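Local coordinates for protein group II chitinase (Ostrinia furnacalis, PDB 6JAV) that probably cleaves chitin internally as an endochitinase, this chain being the first catalytic domain of a much larger multidomain enzyme, at residues 122-127 with 165-170; 261-266 with 312-317. All blocks are in the same frame, centred on the assembly; numbering follows the deposited sequence.

Both contacts belong to the family 18 catalytic domain. Following the chain from the N terminus, contact 1 comes first: strand 122-126 runs out, helix 143-159 brings the chain back, and strand 165-170 pairs alongside in the barrel wall, closing a loop of 37 residues. Contact 2 opens only afterwards. The chain leaves long strand 244-257, forms the loop at 261-266, and after 45 further residues that include helix 287-296 returns as strand 312-315 against that loop. The two are thus in series, neither nested nor crossed. Their centres lie about 37 Å apart, on opposite sides of the chain's centre, contact 1 buried in the barrel and contact 2 at the surface, ahead of the last barrel strand, 342-346.

Contact 1. Residues 122-127 with 165-170; sequences GLDLDW and LLSAAV
The D124 carboxylate is met by the hydroxyl of S167, which comes to the anti side of OD1 and 20° out of the carboxylate plane. The bond is short, S167 OG to D124 OD1 being 2.6 Å, and the serine is the donor. At the other oxygen, OD2, Y12 makes a second hydrogen bond, so both ends of the group are gripped and its rotation is restricted. With chi1 at 54°, S167 OG lies between its own backbone N and carbonyl carbon and faces D124; it also accepts a bond from a water that reaches weakly to L123 O.

The strands themselves run parallel, their axes 20° apart. N-H groups and carbonyls alternate across the pairing: L123 N bonds to L165 O and L125 N to S167 O, the latter at 2.8 Å, while L123 O and L125 O receive S167 N and A169 N. A water also bridges W127 O and A169 O.

On the side away from D124 and S167, L166 CD1 lies 4.1 Å from L123 CB and also touches L125 CD1, while L125 CB meets A168 CB. Helix 143-159 covers these leucines. Such a strand-helix-strand unit is the building block of the TIM barrel, with strand 122-126 carrying the central GxDxD of the DGxDxDxE signature of family 18, whose glutamate follows W127 and serves as catalytic acid in relatives.

Contact 2. Residues 261-266 with 312-317; sequences GIHGLN and YAYKGN. Unlike the reference sequence in segment 261-266: G261 (reference Asp), I262 (reference Ala), H263 (reference Asn).
Where H263 faces Y314 the backbones stay well separated, CA to CA 7.3 Å, and side chains bridge the gap. The H263 imidazole lies on the Y314 ring as an offset stack, centroids 4.2 Å apart and planes only 11° from parallel. The overlap is displaced: H263 CB sits over the centre of the phenol ring in a CH-pi contact, 3.8 Å from its centroid, CG lies over the rim near Y314 CZ, and the far end of the imidazole reaches over the hydroxyl, H263 CE1 to Y314 OH 3.2 Å. With chi1 at 63° the Y314 CG lies between backbone N and carbonyl carbon, bringing the ring against H263.

The Y312 ring meets the loop backbone obliquely, its CE1 3.3 Å from H263 O and its OH 3.5 Å from G264 CA, while L265 CD2 touches Y312 CD2. A water in the plane of the Y312 ring hydrogen-bonds to its OH at 2.9 Å, to H263 ND1 and weakly to H263 O, which W319 also holds through its indole NH. The chemistry is thus mainly aromatic and dispersive, with water supplying polar links, consistent with a surface contact in what is probably the family's insertion domain.

Contact 1. Residues 122-127 with 165-170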
ATOM      1  N   GLY A 122     -15.144  -1.887   8.728  1.00 11.97           N
ATOM      2  CA  GLY A 122     -14.208  -2.981   8.955  1.00 12.67           C
ATOM      3  C   GLY A 122     -12.879  -2.455   9.455  1.00  9.77           C
ATOM      4  O   GLY A 122     -12.662  -1.242   9.593  1.00  9.45           O
ATOM      5  N   LEU A 123     -11.986  -3.408   9.729  1.00  8.74           N
ATOM      6  CA  LEU A 123     -10.640  -3.171  10.220  1.00  9.02           C
ATOM      7  C   LEU A 123      -9.662  -3.750   9.205  1.00 10.16           C
ATOM      8  O   LEU A 123      -9.880  -4.852   8.693  1.00 10.07           O
ATOM      9  CB  LEU A 123     -10.454  -3.916  11.552  1.00 10.33           C
ATOM     10  CG  LEU A 123      -9.089  -3.745  12.226  1.00 10.00           C
ATOM     11  CD1 LEU A 123      -8.831  -2.320  12.630  1.00 11.33           C
ATOM     12  CD2 LEU A 123      -9.025  -4.653  13.477  1.00 12.94           C
ATOM     13  N   ASP A 124      -8.604  -3.004   8.903  1.00  9.42           N
ATOM     14  CA  ASP A 124      -7.511  -3.487   8.059  1.00  8.93           C
ATOM     15  C   ASP A 124      -6.259  -3.538   8.934  1.00  9.03           C
ATOM     16  O   ASP A 124      -5.916  -2.550   9.594  1.00 10.93           O
ATOM     17  CB  ASP A 124      -7.310  -2.470   6.920  1.00  9.73           C
ATOM     18  CG  ASP A 124      -6.286  -2.900   5.892  1.00 11.93           C
ATOM     19  OD1 ASP A 124      -6.421  -3.984   5.265  1.00 11.81           O
ATOM     20  OD2 ASP A 124      -5.341  -2.134   5.654  1.00 11.38           O
ATOM     21  N   LEU A 125      -5.591  -4.683   8.970  1.00  8.73           N
ATOM     22  CA  LEU A 125      -4.399  -4.866   9.795  1.00  9.10           C
ATOM     23  C   LEU A 125      -3.164  -4.578   8.955  1.00 10.06           C
ATOM     24  O   LEU A 125      -2.969  -5.206   7.905  1.00 10.57           O
ATOM     25  CB  LEU A 125      -4.337  -6.312  10.297  1.00 10.36           C
ATOM     26  CG  LEU A 125      -5.511  -6.680  11.185  1.00  9.09           C
ATOM     27  CD1 LEU A 125      -5.528  -8.194  11.401  1.00 12.93           C
ATOM     28  CD2 LEU A 125      -5.369  -5.945  12.505  1.00 13.07           C
ATOM     29  N   ASP A 126      -2.306  -3.670   9.428  0.54  9.22           N
ATOM     30  CA  ASP A 126      -1.146  -3.202   8.671  0.54  9.35           C
ATOM     31  C   ASP A 126       0.122  -3.269   9.517  0.54  8.47           C
ATOM     32  O   ASP A 126       0.929  -2.336   9.533  0.54 10.77           O
ATOM     33  CB  ASP A 126      -1.331  -1.762   8.164  0.54 10.14           C
ATOM     34  CG  ASP A 126      -2.439  -1.634   7.140  0.54 13.01           C
ATOM     35  OD1 ASP A 126      -3.581  -2.010   7.464  0.54 15.41           O
ATOM     36  OD2 ASP A 126      -2.200  -1.137   6.020  0.54 13.69           O
ATOM     37  N   TRP A 127       0.322  -4.379  10.235  1.00  9.62           N
ATOM     38  CA  TRP A 127       1.555  -4.567  11.002  1.00  8.99           C
ATOM     39  C   TRP A 127       2.663  -4.942  10.017  1.00  9.52           C
ATOM     40  O   TRP A 127       2.548  -5.939   9.287  1.00 10.78           O
ATOM     41  CB  TRP A 127       1.338  -5.694  12.011  1.00  9.47           C
ATOM     42  CG  TRP A 127       2.571  -6.055  12.831  1.00  8.80           C
ATOM     43  CD1 TRP A 127       3.724  -5.338  12.984  1.00 11.22           C
ATOM     44  CD2 TRP A 127       2.706  -7.223  13.638  1.00  9.22           C
ATOM     45  NE1 TRP A 127       4.605  -6.022  13.841  1.00 11.81           N
ATOM     46  CE2 TRP A 127       3.994  -7.186  14.234  1.00  9.99           C
ATOM     47  CE3 TRP A 127       1.870  -8.313  13.895  1.00 11.01           C
ATOM     48  CZ2 TRP A 127       4.452  -8.204  15.085  1.00 10.06           C
ATOM     49  CZ3 TRP A 127       2.314  -9.308  14.752  1.00 10.67           C
ATOM     50  CH2 TRP A 127       3.598  -9.251  15.327  1.00 10.59           C
ATOM     51  N   LEU A 165     -16.030  -6.068   8.123  1.00 10.79           N
ATOM     52  CA  LEU A 165     -14.969  -6.611   7.285  1.00 10.55           C
ATOM     53  C   LEU A 165     -13.651  -6.689   8.045  1.00 10.10           C
ATOM     54  O   LEU A 165     -13.390  -5.922   8.984  1.00 10.19           O
ATOM     55  CB  LEU A 165     -14.777  -5.730   6.051  1.00 11.86           C
ATOM     56  CG  LEU A 165     -16.037  -5.612   5.171  1.00 12.80           C
ATOM     57  CD1 LEU A 165     -15.927  -4.487   4.164  1.00 14.77           C
ATOM     58  CD2 LEU A 165     -16.299  -6.957   4.466  1.00 14.03           C
ATOM     59  N   LEU A 166     -12.818  -7.639   7.642  1.00 10.10           N
ATOM     60  CA  LEU A 166     -11.473  -7.765   8.180  1.00  8.70           C
ATOM     61  C   LEU A 166     -10.523  -8.040   7.025  1.00  8.87           C
ATOM     62  O   LEU A 166     -10.748  -8.962   6.239  1.00 10.52           O
ATOM     63  CB  LEU A 166     -11.405  -8.913   9.213  1.00  9.28           C
ATOM     64  CG  LEU A 166     -10.042  -9.084   9.867  1.00  8.90           C
ATOM     65  CD1 LEU A 166      -9.649  -7.847  10.696  1.00 12.76           C
ATOM     66  CD2 LEU A 166     -10.003 -10.364  10.725  1.00 10.54           C
ATOM     67  N   SER A 167      -9.484  -7.221   6.897  1.00  8.49           N
ATOM     68  CA  SER A 167      -8.513  -7.352   5.814  1.00  8.94           C
ATOM     69  C   SER A 167      -7.126  -7.123   6.381  1.00  9.07           C
ATOM     70  O   SER A 167      -6.965  -6.707   7.528  1.00  8.88           O
ATOM     71  CB  SER A 167      -8.787  -6.356   4.680  1.00 10.88           C
ATOM     72  OG  SER A 167      -8.853  -5.029   5.192  1.00 10.34           O
ATOM     73  N   ALA A 168      -6.109  -7.390   5.563  1.00  8.68           N
ATOM     74  CA  ALA A 168      -4.750  -7.071   5.980  1.00  9.33           C
ATOM     75  C   ALA A 168      -3.931  -6.640   4.781  1.00  9.23           C
ATOM     76  O   ALA A 168      -4.131  -7.145   3.674  1.00 10.96           O
ATOM     77  CB  ALA A 168      -4.045  -8.297   6.612  1.00 10.89           C
ATOM     78  N   ALA A 169      -2.995  -5.721   5.016  1.00  9.25           N
ATOM     79  CA  ALA A 169      -1.967  -5.394   4.036  1.00  8.64           C
ATOM     80  C   ALA A 169      -0.747  -6.214   4.391  1.00  9.66           C
ATOM     81  O   ALA A 169      -0.356  -6.265   5.560  1.00 10.48           O
ATOM     82  CB  ALA A 169      -1.626  -3.906   4.097  1.00 10.08           C
ATOM     83  N   VAL A 170      -0.145  -6.856   3.392  1.00  9.10           N
ATOM     84  CA  VAL A 170       0.867  -7.879   3.648  1.00  8.11           C
ATOM     85  C   VAL A 170       2.103  -7.711   2.756  1.00  8.98           C
ATOM     86  O   VAL A 170       2.061  -7.141   1.665  1.00  9.11           O
ATOM     87  CB  VAL A 170       0.289  -9.297   3.470  1.00  9.75           C
ATOM     88  CG1 VAL A 170      -0.891  -9.535   4.433  1.00 10.19           C
ATOM     89  CG2 VAL A 170      -0.122  -9.524   2.018  1.00 10.15           C
TER
HETATM   90  O   HOH W   1     -11.290  -4.120   6.228  1.00 11.24           O
HETATM   91  O   HOH W   2       1.222  -7.545   7.461  1.00 12.06           O

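Contact 2. Residues 261-266 with 312-317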
ATOM      1  N   GLY A 261      27.305  10.230 -14.750  1.00 58.34           N
ATOM      2  CA  GLY A 261      27.697   9.730 -16.063  1.00 52.30           C
ATOM      3  C   GLY A 261      27.132   8.377 -16.444  1.00 52.73           C
ATOM      4  O   GLY A 261      27.027   8.077 -17.635  1.00 54.02           O
ATOM      5  N   ILE A 262      26.793   7.541 -15.472  1.00 43.87           N
ATOM      6  CA  ILE A 262      25.979   6.366 -15.747  1.00 42.83           C
ATOM      7  C   ILE A 262      24.652   6.543 -15.030  1.00 39.63           C
ATOM      8  O   ILE A 262      24.585   7.137 -13.949  1.00 43.46           O
ATOM      9  CB  ILE A 262      26.649   5.032 -15.359  1.00 47.55           C
ATOM     10  CG1 ILE A 262      26.983   5.013 -13.865  1.00 41.69           C
ATOM     11  CG2 ILE A 262      27.881   4.777 -16.237  1.00 52.99           C
ATOM     12  CD1 ILE A 262      27.434   3.655 -13.381  1.00 39.28           C
ATOM     13  N   HIS A 263      23.585   6.024 -15.640  1.00 34.10           N
ATOM     14  CA  HIS A 263      22.264   6.316 -15.092  1.00 30.36           C
ATOM     15  C   HIS A 263      21.251   5.195 -15.309  1.00 28.17           C
ATOM     16  O   HIS A 263      20.048   5.479 -15.332  1.00 26.46           O
ATOM     17  CB  HIS A 263      21.748   7.620 -15.694  1.00 29.31           C
ATOM     18  CG  HIS A 263      22.044   7.758 -17.152  1.00 39.22           C
ATOM     19  ND1 HIS A 263      21.490   6.931 -18.107  1.00 38.53           N
ATOM     20  CD2 HIS A 263      22.864   8.606 -17.818  1.00 39.42           C
ATOM     21  CE1 HIS A 263      21.938   7.277 -19.301  1.00 42.94           C
ATOM     22  NE2 HIS A 263      22.775   8.288 -19.153  1.00 43.54           N
ATOM     23  N   GLY A 264      21.682   3.949 -15.466  1.00 24.50           N
ATOM     24  CA  GLY A 264      20.775   2.840 -15.670  1.00 23.21           C
ATOM     25  C   GLY A 264      20.336   2.177 -14.374  1.00 18.23           C
ATOM     26  O   GLY A 264      20.393   2.763 -13.286  1.00 19.61           O
ATOM     27  N   LEU A 265      19.891   0.925 -14.510  1.00 21.12           N
ATOM     28  CA  LEU A 265      19.513   0.103 -13.368  1.00 19.55           C
ATOM     29  C   LEU A 265      20.762  -0.428 -12.685  1.00 22.86           C
ATOM     30  O   LEU A 265      21.807  -0.604 -13.318  1.00 22.30           O
ATOM     31  CB  LEU A 265      18.683  -1.096 -13.836  1.00 21.84           C
ATOM     32  CG  LEU A 265      17.279  -0.874 -14.396  1.00 24.66           C
ATOM     33  CD1 LEU A 265      16.725  -2.203 -14.916  1.00 21.53           C
ATOM     34  CD2 LEU A 265      16.358  -0.257 -13.336  1.00 20.71           C
ATOM     35  N   ASN A 266      20.653  -0.675 -11.381  1.00 18.38           N
ATOM     36  CA  ASN A 266      21.682  -1.347 -10.587  1.00 21.88           C
ATOM     37  C   ASN A 266      22.990  -0.560 -10.475  1.00 25.33           C
ATOM     38  O   ASN A 266      24.048  -1.150 -10.223  1.00 25.94           O
ATOM     39  CB  ASN A 266      21.928  -2.784 -11.065  1.00 22.05           C
ATOM     40  CG  ASN A 266      20.655  -3.603 -11.082  1.00 23.22           C
ATOM     41  OD1 ASN A 266      19.949  -3.680 -10.079  1.00 24.01           O
ATOM     42  ND2 ASN A 266      20.339  -4.190 -12.223  1.00 21.47           N
ATOM     43  N   TYR A 312      11.893   4.655 -15.361  1.00 10.97           N
ATOM     44  CA  TYR A 312      12.638   5.481 -14.423  1.00 10.88           C
ATOM     45  C   TYR A 312      12.974   6.798 -15.110  1.00 12.97           C
ATOM     46  O   TYR A 312      12.866   6.922 -16.330  1.00 13.47           O
ATOM     47  CB  TYR A 312      13.878   4.786 -13.849  1.00 12.87           C
ATOM     48  CG  TYR A 312      14.937   4.402 -14.867  1.00 13.66           C
ATOM     49  CD1 TYR A 312      15.925   5.309 -15.231  1.00 16.59           C
ATOM     50  CD2 TYR A 312      14.967   3.123 -15.422  1.00 16.22           C
ATOM     51  CE1 TYR A 312      16.917   4.952 -16.140  1.00 18.99           C
ATOM     52  CE2 TYR A 312      15.972   2.763 -16.344  1.00 18.08           C
ATOM     53  CZ  TYR A 312      16.921   3.684 -16.684  1.00 18.68           C
ATOM     54  OH  TYR A 312      17.915   3.355 -17.594  1.00 23.63           O
ATOM     55  N   ALA A 313      13.312   7.793 -14.308  1.00 11.48           N
ATOM     56  CA  ALA A 313      13.638   9.120 -14.840  1.00 12.97           C
ATOM     57  C   ALA A 313      14.801   9.712 -14.062  1.00 13.20           C
ATOM     58  O   ALA A 313      14.969   9.450 -12.870  1.00 12.94           O
ATOM     59  CB  ALA A 313      12.419  10.056 -14.782  1.00 12.41           C
ATOM     60  N   TYR A 314      15.607  10.556 -14.732  1.00 14.97           N
ATOM     61  CA  TYR A 314      16.789  11.064 -14.048  1.00 15.94           C
ATOM     62  C   TYR A 314      17.164  12.450 -14.551  1.00 12.42           C
ATOM     63  O   TYR A 314      16.804  12.853 -15.658  1.00 15.86           O
ATOM     64  CB  TYR A 314      17.992  10.109 -14.170  1.00 14.69           C
ATOM     65  CG  TYR A 314      18.450   9.920 -15.605  1.00 18.39           C
ATOM     66  CD1 TYR A 314      17.871   8.957 -16.431  1.00 19.60           C
ATOM     67  CD2 TYR A 314      19.435  10.744 -16.146  1.00 21.45           C
ATOM     68  CE1 TYR A 314      18.269   8.804 -17.750  1.00 21.69           C
ATOM     69  CE2 TYR A 314      19.844  10.592 -17.447  1.00 20.53           C
ATOM     70  CZ  TYR A 314      19.263   9.632 -18.248  1.00 23.86           C
ATOM     71  OH  TYR A 314      19.681   9.507 -19.554  1.00 27.97           O
ATOM     72  N   LYS A 315      17.873  13.176 -13.692  1.00 14.90           N
ATOM     73  CA  LYS A 315      18.482  14.447 -14.077  1.00 16.12           C
ATOM     74  C   LYS A 315      19.620  14.713 -13.110  1.00 16.55           C
ATOM     75  O   LYS A 315      19.438  14.644 -11.891  1.00 17.49           O
ATOM     76  CB  LYS A 315      17.468  15.591 -14.044  1.00 17.52           C
ATOM     77  CG  LYS A 315      18.092  16.904 -14.536  1.00 19.72           C
ATOM     78  CD  LYS A 315      17.090  18.004 -14.637  1.00 25.00           C
ATOM     79  CE  LYS A 315      17.730  19.247 -15.246  1.00 27.29           C
ATOM     80  NZ  LYS A 315      16.808  20.417 -15.132  1.00 28.52           N
ATOM     81  N   GLY A 316      20.799  14.993 -13.654  1.00 22.28           N
ATOM     82  CA  GLY A 316      21.941  15.205 -12.782  1.00 22.28           C
ATOM     83  C   GLY A 316      22.203  13.949 -11.983  1.00 19.72           C
ATOM     84  O   GLY A 316      22.246  12.842 -12.526  1.00 24.43           O
ATOM     85  N   ASN A 317      22.319  14.102 -10.664  1.00 18.49           N
ATOM     86  CA  ASN A 317      22.539  12.961  -9.786  1.00 19.28           C
ATOM     87  C   ASN A 317      21.254  12.459  -9.117  1.00 19.10           C
ATOM     88  O   ASN A 317      21.333  11.736  -8.124  1.00 20.39           O
ATOM     89  CB  ASN A 317      23.645  13.250  -8.761  1.00 22.24           C
ATOM     90  CG  ASN A 317      23.209  14.196  -7.648  1.00 26.33           C
ATOM     91  OD1 ASN A 317      22.138  14.807  -7.695  1.00 24.04           O
ATOM     92  ND2 ASN A 317      24.053  14.319  -6.631  1.00 30.97           N
TER
HETATM   93  O   HOH W   3      19.876   5.159 -18.740  1.00 34.61           O